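Local atomic coordinates of phenylalanine hydroxylase (Colwellia psychrerythraea, PDB entry 2V27), a protein that probably converts L-phenylalanine to L-tyrosine, using iron, molecular oxygen and a tetrahydrobiopterin cosubstrate. Residues B[158-163]-B[213-218]. Residues are numbered along the deposited sequence; the frame is centred on the assembly and turned at random.
Sequences LARLYW and TPYRID
Trp-163 lays its five-membered ring over the phenol ring of Tyr-215 in a face-to-face stack. The centroids are 4.1 Å apart and the planes are tilted by 25°. The stack is offset: Tyr-215 CD1 sits near the rim of the indole, 3.4 Å from Trp-163 NE1. Trp-163 CB adds a CH-pi contact over the Tyr-215 ring. With CG opposite the backbone N (chi1 -180°), the indole reaches out from helix 152-167 to the loop. Its six-membered ring receives Ile-217 CG2 on the same face, 4.0 Å from the centroid, in a second CH-pi contact. Tyr-215 CE2 leans against Arg-160 CB at 3.6 Å. The Arg-160 chain is extended, then bends at chi3 (-66°), which brings NE to 2.9 Å from Thr-213 O. Outside the two segments, Arg-160 NH1 bonds to Leu-211 O, Trp-163 NE1 to Gln-221 OE1, and Tyr-215 OH to His-275 of the C-terminal tag. Replacing Trp-163 with alanine is likely to leave one face of Tyr-215 and Ile-217 CG2 without their partner, and Gln-221 OE1 without its donor. The same helix carries the iron ligand Glu-167, about 4 Å from Trp-163 between nearest side-chain atoms. The chemistry is therefore mainly aromatic and apolar. It packs loop 213-218 against helix 152-167 through Trp-163, consistent with a second-shell place for this residue beside the iron site of an aromatic amino acid hydroxylase.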
# COMPACT_ATOMS: atom_id res chain seq x y z
N LEU B 158 11.65 -9.73 -16.35
CA LEU B 158 12.14 -8.54 -17.02
C LEU B 158 11.41 -7.29 -16.47
O LEU B 158 12.06 -6.31 -16.15
CB LEU B 158 11.90 -8.70 -18.55
CG LEU B 158 12.80 -9.76 -19.20
CD1 LEU B 158 12.49 -9.86 -20.72
CD2 LEU B 158 14.24 -9.38 -18.94
N ALA B 159 10.09 -7.33 -16.38
CA ALA B 159 9.34 -6.20 -15.79
C ALA B 159 9.83 -5.80 -14.36
O ALA B 159 9.82 -4.62 -14.02
CB ALA B 159 7.81 -6.49 -15.78
N ARG B 160 10.28 -6.79 -13.59
CA ARG B 160 10.77 -6.60 -12.24
C ARG B 160 12.10 -5.84 -12.32
O ARG B 160 12.34 -4.84 -11.58
CB ARG B 160 10.91 -7.97 -11.52
CG ARG B 160 11.52 -7.93 -10.14
CD ARG B 160 11.53 -9.35 -9.53
NE ARG B 160 10.18 -9.87 -9.29
CZ ARG B 160 9.75 -11.03 -9.75
NH1 ARG B 160 10.57 -11.85 -10.43
NH2 ARG B 160 8.48 -11.36 -9.52
N LEU B 161 12.97 -6.26 -13.24
CA LEU B 161 14.21 -5.55 -13.51
C LEU B 161 13.94 -4.08 -13.90
O LEU B 161 14.57 -3.15 -13.37
CB LEU B 161 15.04 -6.25 -14.61
CG LEU B 161 16.33 -5.53 -15.04
CD1 LEU B 161 17.35 -5.23 -13.88
CD2 LEU B 161 17.03 -6.34 -16.18
N TYR B 162 12.98 -3.85 -14.78
CA TYR B 162 12.63 -2.52 -15.27
C TYR B 162 12.13 -1.69 -14.08
O TYR B 162 12.53 -0.52 -13.90
CB TYR B 162 11.50 -2.69 -16.30
CG TYR B 162 11.18 -1.46 -17.15
CD1 TYR B 162 11.86 -1.24 -18.35
CD2 TYR B 162 10.22 -0.54 -16.75
CE1 TYR B 162 11.59 -0.14 -19.16
CE2 TYR B 162 9.92 0.59 -17.58
CZ TYR B 162 10.63 0.74 -18.79
OH TYR B 162 10.45 1.80 -19.68
N TRP B 163 11.31 -2.31 -13.23
CA TRP B 163 10.72 -1.62 -12.09
C TRP B 163 11.82 -1.05 -11.19
O TRP B 163 11.76 0.10 -10.79
CB TRP B 163 9.84 -2.61 -11.31
CG TRP B 163 9.16 -1.99 -10.11
CD1 TRP B 163 9.51 -2.14 -8.77
CD2 TRP B 163 7.97 -1.20 -10.14
NE1 TRP B 163 8.60 -1.44 -7.97
CE2 TRP B 163 7.64 -0.88 -8.78
CE3 TRP B 163 7.16 -0.71 -11.18
CZ2 TRP B 163 6.51 -0.06 -8.46
CZ3 TRP B 163 6.04 0.07 -10.85
CH2 TRP B 163 5.73 0.39 -9.50
N THR B 213 13.19 -10.22 -6.27
CA THR B 213 12.45 -9.38 -5.30
C THR B 213 10.95 -9.22 -5.68
O THR B 213 10.65 -8.58 -6.69
CB THR B 213 13.12 -7.98 -5.21
OG1 THR B 213 14.49 -8.10 -4.78
CG2 THR B 213 12.36 -7.11 -4.16
N PRO B 214 10.03 -9.75 -4.88
CA PRO B 214 8.58 -9.53 -5.18
C PRO B 214 8.29 -8.05 -5.00
O PRO B 214 8.92 -7.36 -4.15
CB PRO B 214 7.83 -10.26 -4.05
CG PRO B 214 8.85 -10.73 -3.13
CD PRO B 214 10.26 -10.56 -3.66
N TYR B 215 7.37 -7.53 -5.78
CA TYR B 215 7.00 -6.11 -5.57
C TYR B 215 5.54 -5.93 -5.98
O TYR B 215 4.92 -6.79 -6.65
CB TYR B 215 7.87 -5.18 -6.45
CG TYR B 215 7.63 -5.30 -7.92
CD1 TYR B 215 6.90 -4.33 -8.62
CD2 TYR B 215 8.17 -6.38 -8.63
CE1 TYR B 215 6.68 -4.46 -10.00
CE2 TYR B 215 7.97 -6.53 -9.99
CZ TYR B 215 7.23 -5.58 -10.66
OH TYR B 215 6.98 -5.67 -12.02
N ARG B 216 4.97 -4.82 -5.52
CA ARG B 216 3.57 -4.47 -5.79
C ARG B 216 3.52 -3.03 -6.22
O ARG B 216 4.18 -2.19 -5.61
CB ARG B 216 2.69 -4.69 -4.57
CG ARG B 216 2.68 -6.13 -4.06
CD ARG B 216 1.93 -7.07 -5.04
NE ARG B 216 1.92 -8.45 -4.49
CZ ARG B 216 2.86 -9.38 -4.72
NH1 ARG B 216 3.92 -9.13 -5.52
NH2 ARG B 216 2.74 -10.58 -4.12
N ILE B 217 2.74 -2.73 -7.24
CA ILE B 217 2.80 -1.37 -7.82
C ILE B 217 2.06 -0.29 -7.05
O ILE B 217 2.41 0.87 -7.18
CB ILE B 217 2.36 -1.28 -9.30
CG1 ILE B 217 0.89 -1.66 -9.44
CG2 ILE B 217 3.25 -2.23 -10.12
CD1 ILE B 217 0.28 -1.28 -10.83
N ASP B 218 1.10 -0.72 -6.22
CA ASP B 218 0.14 0.16 -5.53
C ASP B 218 0.47 0.44 -4.06
O ASP B 218 -0.40 0.88 -3.29
CB ASP B 218 -1.27 -0.46 -5.66
CG ASP B 218 -1.73 -0.60 -7.11
OD1 ASP B 218 -1.35 0.28 -7.92
OD2 ASP B 218 -2.46 -1.57 -7.46